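Local coordinates for protein abietadiene synthase, chloroplastic (Abies grandis, PDB 3S9V) that belongs to the plant terpene synthases, largely helical enzymes of terpenoid metabolism that carry a metal-binding helical domain, at residues A[668-673]-A[728-733]; A[643-648]-A[745-750]; A[220-225]-A[242-247]. All coordinates share one frame; numbering follows the deposited sequence.

Contact 1: residues A[668-673]-A[728-733]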
loop_
_atom_site.group_PDB
_atom_site.type_symbol
_atom_site.label_atom_id
_atom_site.label_comp_id
_atom_site.label_asym_id
_atom_site.label_seq_id
_atom_site.Cartn_x
_atom_site.Cartn_y
_atom_site.Cartn_z
ATOM N N SER A 668 29.639 -5.581 1.018
ATOM C CA SER A 668 28.338 -6.252 1.051
ATOM C C SER A 668 27.572 -6.163 -0.273
ATOM O O SER A 668 27.635 -5.158 -0.984
ATOM C CB SER A 668 27.463 -5.684 2.174
ATOM O OG SER A 668 26.992 -4.380 1.864
ATOM N N ARG A 669 26.843 -7.222 -0.590
ATOM C CA ARG A 669 26.045 -7.274 -1.810
ATOM C C ARG A 669 24.959 -6.206 -1.734
ATOM O O ARG A 669 24.610 -5.591 -2.738
ATOM C CB ARG A 669 25.406 -8.659 -1.949
ATOM C CG ARG A 669 24.472 -8.829 -3.133
ATOM C CD ARG A 669 25.218 -8.743 -4.466
ATOM N NE ARG A 669 24.343 -9.043 -5.599
ATOM C CZ ARG A 669 24.675 -8.852 -6.875
ATOM N NH1 ARG A 669 25.863 -8.362 -7.189
ATOM N NH2 ARG A 669 23.811 -9.136 -7.840
ATOM N N PHE A 670 24.445 -5.984 -0.529
ATOM C CA PHE A 670 23.380 -5.012 -0.282
ATOM C C PHE A 670 23.763 -3.609 -0.758
ATOM O O PHE A 670 23.080 -3.024 -1.601
ATOM C CB PHE A 670 23.045 -5.014 1.216
ATOM C CG PHE A 670 21.753 -4.323 1.567
ATOM C CD1 PHE A 670 20.737 -4.184 0.634
ATOM C CD2 PHE A 670 21.547 -3.835 2.859
ATOM C CE1 PHE A 670 19.531 -3.571 0.973
ATOM C CE2 PHE A 670 20.348 -3.224 3.207
ATOM C CZ PHE A 670 19.335 -3.091 2.260
ATOM N N LEU A 671 24.864 -3.079 -0.235
ATOM C CA LEU A 671 25.318 -1.747 -0.621
ATOM C C LEU A 671 25.727 -1.699 -2.101
ATOM O O LEU A 671 25.527 -0.691 -2.770
ATOM C CB LEU A 671 26.506 -1.321 0.243
ATOM C CG LEU A 671 26.807 0.184 0.256
ATOM C CD1 LEU A 671 25.858 0.869 1.242
ATOM C CD2 LEU A 671 28.253 0.431 0.671
ATOM N N GLN A 672 26.306 -2.785 -2.598
ATOM C CA GLN A 672 26.731 -2.849 -3.990
ATOM C C GLN A 672 25.548 -2.723 -4.945
ATOM O O GLN A 672 25.627 -2.012 -5.949
ATOM C CB GLN A 672 27.493 -4.158 -4.252
ATOM C CG GLN A 672 28.780 -4.276 -3.437
ATOM C CD GLN A 672 29.483 -5.617 -3.587
ATOM O OE1 GLN A 672 28.852 -6.636 -3.861
ATOM N NE2 GLN A 672 30.797 -5.624 -3.384
ATOM N N LEU A 673 24.450 -3.398 -4.623
ATOM C CA LEU A 673 23.254 -3.344 -5.454
ATOM C C LEU A 673 22.643 -1.944 -5.471
ATOM O O LEU A 673 22.128 -1.488 -6.494
ATOM C CB LEU A 673 22.225 -4.356 -4.955
ATOM C CG LEU A 673 22.436 -5.807 -5.399
ATOM C CD1 LEU A 673 21.499 -6.716 -4.624
ATOM C CD2 LEU A 673 22.182 -5.930 -6.886
ATOM N N GLU A 728 15.128 -6.117 -8.036
ATOM C CA GLU A 728 14.417 -7.282 -7.532
ATOM C C GLU A 728 15.295 -7.960 -6.483
ATOM O O GLU A 728 14.812 -8.374 -5.430
ATOM C CB GLU A 728 14.116 -8.223 -8.696
ATOM C CG GLU A 728 12.983 -9.191 -8.456
ATOM C CD GLU A 728 12.328 -9.635 -9.753
ATOM O OE1 GLU A 728 13.054 -10.078 -10.671
ATOM O OE2 GLU A 728 11.086 -9.543 -9.853
ATOM N N GLU A 729 16.591 -8.057 -6.764
ATOM C CA GLU A 729 17.517 -8.661 -5.820
ATOM C C GLU A 729 17.626 -7.758 -4.590
ATOM O O GLU A 729 17.755 -8.239 -3.458
ATOM C CB GLU A 729 18.906 -8.862 -6.458
ATOM C CG GLU A 729 19.895 -9.522 -5.488
ATOM C CD GLU A 729 21.201 -9.997 -6.125
ATOM O OE1 GLU A 729 22.113 -10.384 -5.356
ATOM O OE2 GLU A 729 21.319 -9.994 -7.373
ATOM N N LEU A 730 17.559 -6.448 -4.815
ATOM C CA LEU A 730 17.637 -5.477 -3.720
ATOM C C LEU A 730 16.431 -5.629 -2.785
ATOM O O LEU A 730 16.553 -5.428 -1.575
ATOM C CB LEU A 730 17.700 -4.050 -4.279
ATOM C CG LEU A 730 17.940 -2.941 -3.258
ATOM C CD1 LEU A 730 19.265 -3.197 -2.538
ATOM C CD2 LEU A 730 17.965 -1.597 -3.956
ATOM N N ASN A 731 15.268 -5.984 -3.335
ATOM C CA ASN A 731 14.094 -6.184 -2.491
ATOM C C ASN A 731 14.373 -7.317 -1.515
ATOM O O ASN A 731 14.147 -7.188 -0.311
ATOM C CB ASN A 731 12.856 -6.589 -3.302
ATOM C CG ASN A 731 12.190 -5.427 -3.989
ATOM O OD1 ASN A 731 12.198 -4.298 -3.487
ATOM N ND2 ASN A 731 11.575 -5.700 -5.136
ATOM N N ARG A 732 14.863 -8.436 -2.044
ATOM C CA ARG A 732 15.125 -9.588 -1.201
ATOM C C ARG A 732 16.108 -9.250 -0.104
ATOM O O ARG A 732 15.957 -9.713 1.021
ATOM C CB ARG A 732 15.647 -10.773 -2.020
ATOM C CG ARG A 732 15.673 -12.083 -1.226
ATOM C CD ARG A 732 16.022 -13.269 -2.108
ATOM N NE ARG A 732 17.273 -13.059 -2.831
ATOM C CZ ARG A 732 17.734 -13.862 -3.785
ATOM N NH1 ARG A 732 18.883 -13.585 -4.387
ATOM N NH2 ARG A 732 17.051 -14.942 -4.137
ATOM N N GLU A 733 17.117 -8.446 -0.426
ATOM C CA GLU A 733 18.100 -8.062 0.583
ATOM C C GLU A 733 17.421 -7.212 1.655
ATOM O O GLU A 733 17.548 -7.485 2.847
ATOM C CB GLU A 733 19.247 -7.269 -0.046
ATOM C CG GLU A 733 20.025 -8.013 -1.107
ATOM C CD GLU A 733 20.739 -9.226 -0.565
ATOM O OE1 GLU A 733 21.523 -9.073 0.398
ATOM O OE2 GLU A 733 20.520 -10.331 -1.104
HETATM O O HOH W 1 24.530 -8.057 1.188
#
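Arg669 and Glu729 meet side-on and at about a right angle. NE of Arg669 donates to OE1 of Glu729 at 2.6 Å, and NH2 of Arg669 to OE2 of Glu729 at 2.7 Å. Both bonds are nearly straight. The carboxylate oxygens lie close to the guanidinium plane, but the nitrogens reach them from above the carboxylate plane, because the two groups are turned 43° apart. Leu673 packs against both partners of this salt bridge. Its CD2 lies against one guanidinium face, toward the rim, and its CD1 packs on CG of Glu729 at 3.3 Å. The extended Glu729 chain, CG anti to the backbone N (chi1 -179°), carries the carboxylate past that methyl to the arginine. The edge of the buried Phe670 ring meets buried Leu730, with CE1 of Phe670 3.5 Å from CD1 of Leu730. CB of Glu733 approaches the same ring obliquely. Water 1 bridges Phe670 N and Glu733 OE1, which also bonds Asn737. This is antiparallel helix packing within the helical terpene synthase fold. It joins the start of helix 669-693 to helix 712-736; the short segments run at 142°. Helix 741-757 packs on Phe670 and Leu730, and helix 641-648 on Leu671.

Contact 2: residues A[643-648]-A[745-750]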
loop_
_atom_site.group_PDB
_atom_site.type_symbol
_atom_site.label_atom_id
_atom_site.label_comp_id
_atom_site.label_asym_id
_atom_site.label_seq_id
_atom_site.Cartn_x
_atom_site.Cartn_y
_atom_site.Cartn_z
ATOM N N THR A 643 28.978 6.172 -0.151
ATOM C CA THR A 643 29.640 7.142 0.731
ATOM C C THR A 643 28.648 7.847 1.659
ATOM O O THR A 643 28.878 7.956 2.872
ATOM C CB THR A 643 30.407 8.192 -0.118
ATOM O OG1 THR A 643 31.502 7.542 -0.765
ATOM C CG2 THR A 643 30.930 9.353 0.745
ATOM N N VAL A 644 27.541 8.304 1.079
ATOM C CA VAL A 644 26.499 8.978 1.830
ATOM C C VAL A 644 25.981 8.059 2.943
ATOM O O VAL A 644 25.831 8.470 4.094
ATOM C CB VAL A 644 25.341 9.355 0.897
ATOM C CG1 VAL A 644 24.269 10.112 1.678
ATOM C CG2 VAL A 644 25.875 10.184 -0.269
ATOM N N VAL A 645 25.724 6.805 2.593
ATOM C CA VAL A 645 25.236 5.834 3.562
ATOM C C VAL A 645 26.231 5.523 4.678
ATOM O O VAL A 645 25.891 5.582 5.857
ATOM C CB VAL A 645 24.860 4.505 2.870
ATOM C CG1 VAL A 645 24.595 3.425 3.912
ATOM C CG2 VAL A 645 23.626 4.711 2.004
ATOM N N LEU A 646 27.461 5.195 4.305
ATOM C CA LEU A 646 28.467 4.837 5.287
ATOM C C LEU A 646 28.779 5.933 6.307
ATOM O O LEU A 646 29.088 5.644 7.465
ATOM C CB LEU A 646 29.731 4.373 4.571
ATOM C CG LEU A 646 29.498 3.078 3.771
ATOM C CD1 LEU A 646 30.757 2.694 3.004
ATOM C CD2 LEU A 646 29.093 1.955 4.713
ATOM N N ILE A 647 28.690 7.190 5.898
ATOM C CA ILE A 647 28.950 8.259 6.844
ATOM C C ILE A 647 27.693 8.555 7.675
ATOM O O ILE A 647 27.783 8.769 8.882
ATOM C CB ILE A 647 29.471 9.510 6.121
ATOM C CG1 ILE A 647 30.779 9.145 5.400
ATOM C CG2 ILE A 647 29.700 10.639 7.120
ATOM C CD1 ILE A 647 31.504 10.298 4.775
ATOM N N SER A 648 26.520 8.527 7.042
ATOM C CA SER A 648 25.264 8.763 7.757
ATOM C C SER A 648 24.986 7.672 8.813
ATOM O O SER A 648 24.400 7.951 9.862
ATOM C CB SER A 648 24.091 8.798 6.772
ATOM O OG SER A 648 24.202 9.876 5.865
ATOM N N ARG A 745 16.811 0.917 5.773
ATOM C CA ARG A 745 16.104 2.053 5.189
ATOM C C ARG A 745 17.112 2.995 4.522
ATOM O O ARG A 745 16.871 3.507 3.428
ATOM C CB ARG A 745 15.313 2.803 6.268
ATOM C CG ARG A 745 14.125 2.020 6.834
ATOM C CD ARG A 745 13.527 2.696 8.070
ATOM N NE ARG A 745 13.057 4.050 7.793
ATOM C CZ ARG A 745 12.701 4.925 8.725
ATOM N NH1 ARG A 745 12.758 4.598 10.014
ATOM N NH2 ARG A 745 12.285 6.135 8.369
ATOM N N LEU A 746 18.248 3.215 5.178
ATOM C CA LEU A 746 19.278 4.088 4.618
ATOM C C LEU A 746 19.779 3.549 3.291
ATOM O O LEU A 746 20.014 4.301 2.358
ATOM C CB LEU A 746 20.458 4.224 5.580
ATOM C CG LEU A 746 20.291 5.233 6.709
ATOM C CD1 LEU A 746 21.473 5.132 7.655
ATOM C CD2 LEU A 746 20.183 6.640 6.126
ATOM N N VAL A 747 19.941 2.237 3.208
ATOM C CA VAL A 747 20.421 1.636 1.981
ATOM C C VAL A 747 19.348 1.581 0.894
ATOM O O VAL A 747 19.564 2.054 -0.222
ATOM C CB VAL A 747 20.948 0.211 2.230
ATOM C CG1 VAL A 747 21.371 -0.432 0.902
ATOM C CG2 VAL A 747 22.132 0.258 3.173
ATOM N N PHE A 748 18.188 1.023 1.234
ATOM C CA PHE A 748 17.089 0.856 0.284
ATOM C C PHE A 748 16.414 2.156 -0.171
ATOM O O PHE A 748 16.052 2.308 -1.335
ATOM C CB PHE A 748 16.042 -0.088 0.890
ATOM C CG PHE A 748 15.026 -0.579 -0.095
ATOM C CD1 PHE A 748 15.374 -1.496 -1.074
ATOM C CD2 PHE A 748 13.718 -0.114 -0.053
ATOM C CE1 PHE A 748 14.437 -1.941 -1.996
ATOM C CE2 PHE A 748 12.775 -0.554 -0.977
ATOM C CZ PHE A 748 13.137 -1.466 -1.942
ATOM N N GLU A 749 16.233 3.090 0.754
ATOM C CA GLU A 749 15.600 4.363 0.427
ATOM C C GLU A 749 16.502 5.226 -0.441
ATOM O O GLU A 749 16.024 5.991 -1.280
ATOM C CB GLU A 749 15.244 5.126 1.699
ATOM C CG GLU A 749 14.216 4.433 2.582
ATOM C CD GLU A 749 12.914 4.151 1.858
ATOM O OE1 GLU A 749 12.462 5.018 1.084
ATOM O OE2 GLU A 749 12.337 3.066 2.071
ATOM N N THR A 750 17.810 5.121 -0.230
ATOM C CA THR A 750 18.739 5.897 -1.029
ATOM C C THR A 750 18.611 5.428 -2.485
ATOM O O THR A 750 18.623 6.248 -3.397
ATOM C CB THR A 750 20.195 5.757 -0.510
ATOM O OG1 THR A 750 20.322 6.432 0.752
ATOM C CG2 THR A 750 21.172 6.373 -1.484
#
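Val645 packs against Leu746, Val747 and Thr750 where two antiparallel helices meet in the alpha-helical terpene synthase fold. Helix 641-648 and helix 741-757 approach to 9.9 Å between the axes of their short segments, at 156°. The touching residues are all buried, and no hydrogen bond crosses between the segments.

The apolar contacts centre on the two methyls of Val645. CG1, anti to the backbone N (chi1 170°), meets CG2 of Val747 at 4.1 Å, and these two side chains cross at about a right angle. CG2 of Val645 turns to the backbone of the other helix and lies 3.7 Å from Leu746 O. Leu746 itself points toward helix 641-648. Its CD1 reaches the backbone of Ser648, 4.5 Å from the Ser648 C atom, so the leucine lies beside the last residue of that helix. Helix 669-693 packs on both valines, through Leu671 and Met674 on Val645 and through Phe670 and Met674 on Val747.

Within the two segments, the side-chain hydrogen bonds are made to the same helix. Ser648 OG donates to Val644 O at 2.8 Å, and the serine hydroxyl is thus folded back on its own helix. Ser648 N binds the same oxygen from the opposite face of the carbonyl plane. Thr750 OG1 donates to Leu746 O, one turn back, and it has a second partner in Tyr527 of helix 521-541. That tyrosine also touches Val644 and Ser648. The buried hydroxyls are satisfied without a bond between the two segments. CG2 of Val645 is 3.9 Å from Thr750 OG1, whose 2.7 Å bond to Leu746 O runs nearly along the C=O axis.

Contact 3: residues A[220-225]-A[242-247]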
loop_
_atom_site.group_PDB
_atom_site.type_symbol
_atom_site.label_atom_id
_atom_site.label_comp_id
_atom_site.label_asym_id
_atom_site.label_seq_id
_atom_site.Cartn_x
_atom_site.Cartn_y
_atom_site.Cartn_z
ATOM N N LYS A 220 -22.187 -30.217 1.631
ATOM C CA LYS A 220 -20.778 -30.593 1.558
ATOM C C LYS A 220 -19.882 -29.377 1.416
ATOM O O LYS A 220 -18.667 -29.471 1.594
ATOM C CB LYS A 220 -20.527 -31.514 0.365
ATOM C CG LYS A 220 -21.467 -32.705 0.247
ATOM C CD LYS A 220 -21.032 -33.596 -0.911
ATOM C CE LYS A 220 -22.058 -34.675 -1.220
ATOM N NZ LYS A 220 -21.556 -35.619 -2.263
ATOM N N LEU A 221 -20.481 -28.236 1.094
ATOM C CA LEU A 221 -19.721 -27.012 0.905
ATOM C C LEU A 221 -19.835 -26.065 2.096
ATOM O O LEU A 221 -19.460 -24.901 2.011
ATOM C CB LEU A 221 -20.187 -26.322 -0.378
ATOM C CG LEU A 221 -20.159 -27.234 -1.608
ATOM C CD1 LEU A 221 -20.654 -26.476 -2.832
ATOM C CD2 LEU A 221 -18.741 -27.752 -1.828
ATOM N N GLN A 222 -20.349 -26.579 3.208
ATOM C CA GLN A 222 -20.505 -25.790 4.429
ATOM C C GLN A 222 -19.129 -25.365 4.953
ATOM O O GLN A 222 -18.139 -26.059 4.734
ATOM C CB GLN A 222 -21.243 -26.628 5.476
ATOM C CG GLN A 222 -21.436 -25.973 6.832
ATOM C CD GLN A 222 -22.376 -26.773 7.719
ATOM O OE1 GLN A 222 -22.225 -27.984 7.870
ATOM N NE2 GLN A 222 -23.353 -26.095 8.313
ATOM N N SER A 223 -19.068 -24.227 5.642
ATOM C CA SER A 223 -17.807 -23.721 6.190
ATOM C C SER A 223 -17.444 -24.464 7.469
ATOM O O SER A 223 -18.284 -25.129 8.056
ATOM C CB SER A 223 -17.919 -22.225 6.494
ATOM O OG SER A 223 -18.441 -21.515 5.385
ATOM N N LYS A 224 -16.192 -24.346 7.901
ATOM C CA LYS A 224 -15.756 -25.015 9.118
ATOM C C LYS A 224 -16.559 -24.537 10.323
ATOM O O LYS A 224 -16.871 -25.330 11.210
ATOM C CB LYS A 224 -14.265 -24.768 9.355
ATOM C CG LYS A 224 -13.347 -25.573 8.433
ATOM C CD LYS A 224 -11.867 -25.231 8.630
ATOM C CE LYS A 224 -11.523 -24.978 10.102
ATOM N NZ LYS A 224 -12.067 -26.014 11.028
ATOM N N ASP A 225 -16.893 -23.245 10.353
ATOM C CA ASP A 225 -17.671 -22.687 11.460
ATOM C C ASP A 225 -19.177 -22.861 11.238
ATOM O O ASP A 225 -20.000 -22.264 11.934
ATOM C CB ASP A 225 -17.340 -21.201 11.675
ATOM C CG ASP A 225 -17.734 -20.325 10.497
ATOM O OD1 ASP A 225 -18.565 -20.759 9.671
ATOM O OD2 ASP A 225 -17.222 -19.189 10.407
ATOM N N THR A 242 -32.898 -27.527 6.056
ATOM C CA THR A 242 -32.293 -28.814 6.415
ATOM C C THR A 242 -32.181 -29.118 7.911
ATOM O O THR A 242 -31.881 -30.247 8.290
ATOM C CB THR A 242 -30.856 -28.937 5.850
ATOM O OG1 THR A 242 -29.993 -28.049 6.567
ATOM C CG2 THR A 242 -30.814 -28.576 4.372
ATOM N N GLY A 243 -32.391 -28.122 8.759
ATOM C CA GLY A 243 -32.274 -28.361 10.186
ATOM C C GLY A 243 -30.840 -28.643 10.611
ATOM O O GLY A 243 -30.595 -29.049 11.742
ATOM N N ASN A 244 -29.888 -28.429 9.705
ATOM C CA ASN A 244 -28.477 -28.668 10.000
ATOM C C ASN A 244 -28.028 -27.849 11.217
ATOM O O ASN A 244 -28.081 -26.619 11.212
ATOM C CB ASN A 244 -27.626 -28.332 8.767
ATOM C CG ASN A 244 -26.138 -28.478 9.028
ATOM O OD1 ASN A 244 -25.503 -27.574 9.565
ATOM N ND2 ASN A 244 -25.577 -29.624 8.659
ATOM N N LYS A 245 -27.568 -28.545 12.250
ATOM C CA LYS A 245 -27.152 -27.908 13.497
ATOM C C LYS A 245 -25.930 -26.991 13.464
ATOM O O LYS A 245 -25.892 -26.000 14.194
ATOM C CB LYS A 245 -26.989 -28.988 14.575
ATOM C CG LYS A 245 -28.306 -29.725 14.853
ATOM C CD LYS A 245 -28.104 -31.076 15.526
ATOM C CE LYS A 245 -29.435 -31.807 15.689
ATOM N NZ LYS A 245 -29.267 -33.193 16.214
ATOM N N LYS A 246 -24.929 -27.296 12.644
ATOM C CA LYS A 246 -23.770 -26.415 12.586
ATOM C C LYS A 246 -24.204 -25.020 12.127
ATOM O O LYS A 246 -23.632 -24.017 12.555
ATOM C CB LYS A 246 -22.683 -26.984 11.671
ATOM C CG LYS A 246 -21.993 -28.204 12.268
ATOM C CD LYS A 246 -20.587 -28.387 11.722
ATOM C CE LYS A 246 -19.689 -27.227 12.130
ATOM N NZ LYS A 246 -18.293 -27.405 11.649
ATOM N N CYS A 247 -25.221 -24.952 11.272
ATOM C CA CYS A 247 -25.732 -23.661 10.822
ATOM C C CYS A 247 -26.135 -22.870 12.071
ATOM O O CYS A 247 -25.815 -21.685 12.212
ATOM C CB CYS A 247 -26.967 -23.834 9.930
ATOM S SG CYS A 247 -26.669 -24.492 8.275
#
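Asn244 OD1 is gripped by two N-H groups, one from each segment. Gln222 NE2 donates to it at 2.9 Å, with an N-H...O angle of 163°. Cys247 N donates to it at 3.1 Å, which makes Asn244 the N-cap of helix 245-258. The two donors use different directions. The Cys247 bond lies in the carbonyl plane, whereas the glutamine nitrogen sits above that plane. The oxygen itself lies close to the plane of the Gln222 amide. The amides come from opposite directions and are turned 59° apart. Gln222 is extended, with CG anti to the backbone N (chi1 177°), and this carries its amide across to the cap. There NE2 of Gln222 also packs against CB of Lys246 at 3.5 Å and lies near Cys247 SG. It has a second acceptor in Gly226 O, so the amide ties its own loop to the helix start.

Lys246 makes the other polar bond across the contact, from NZ to Lys224 O at 2.6 Å. Its chain bends at chi3, and the ammonium comes in tilted from the carbonyl plane. Just before the cap, Thr242 OG1 accepts from Asn244 N in an ST turn. Within the helical N-terminal terpene synthase domain, the contact joins the loop between helices 215-219 and 232-242 to the start of helix 245-258. Phe228 touches Gln222 and Cys247, and Cys247 packs on helix 232-242.

From the N terminus, contact 3 comes first. It closes a short loop, with 16 residues between its segments, most of them in helix 232-242. This loop belongs to the N-terminal terpene synthase domain. Far along the chain, residues 643-648 open contact 2, and residues 745-750 close it 97 residues later. Contact 1, between 668-673 and 728-733, is nested inside that larger loop. Contacts 1 and 2 touch, with centres about 13 Å apart, and together they tie helices 641-648, 669-693, 712-736 and 741-757 into one bundle. Contact 3 is remote, its centre about 50 Å from that of contact 1 and 56 Å from that of contact 2.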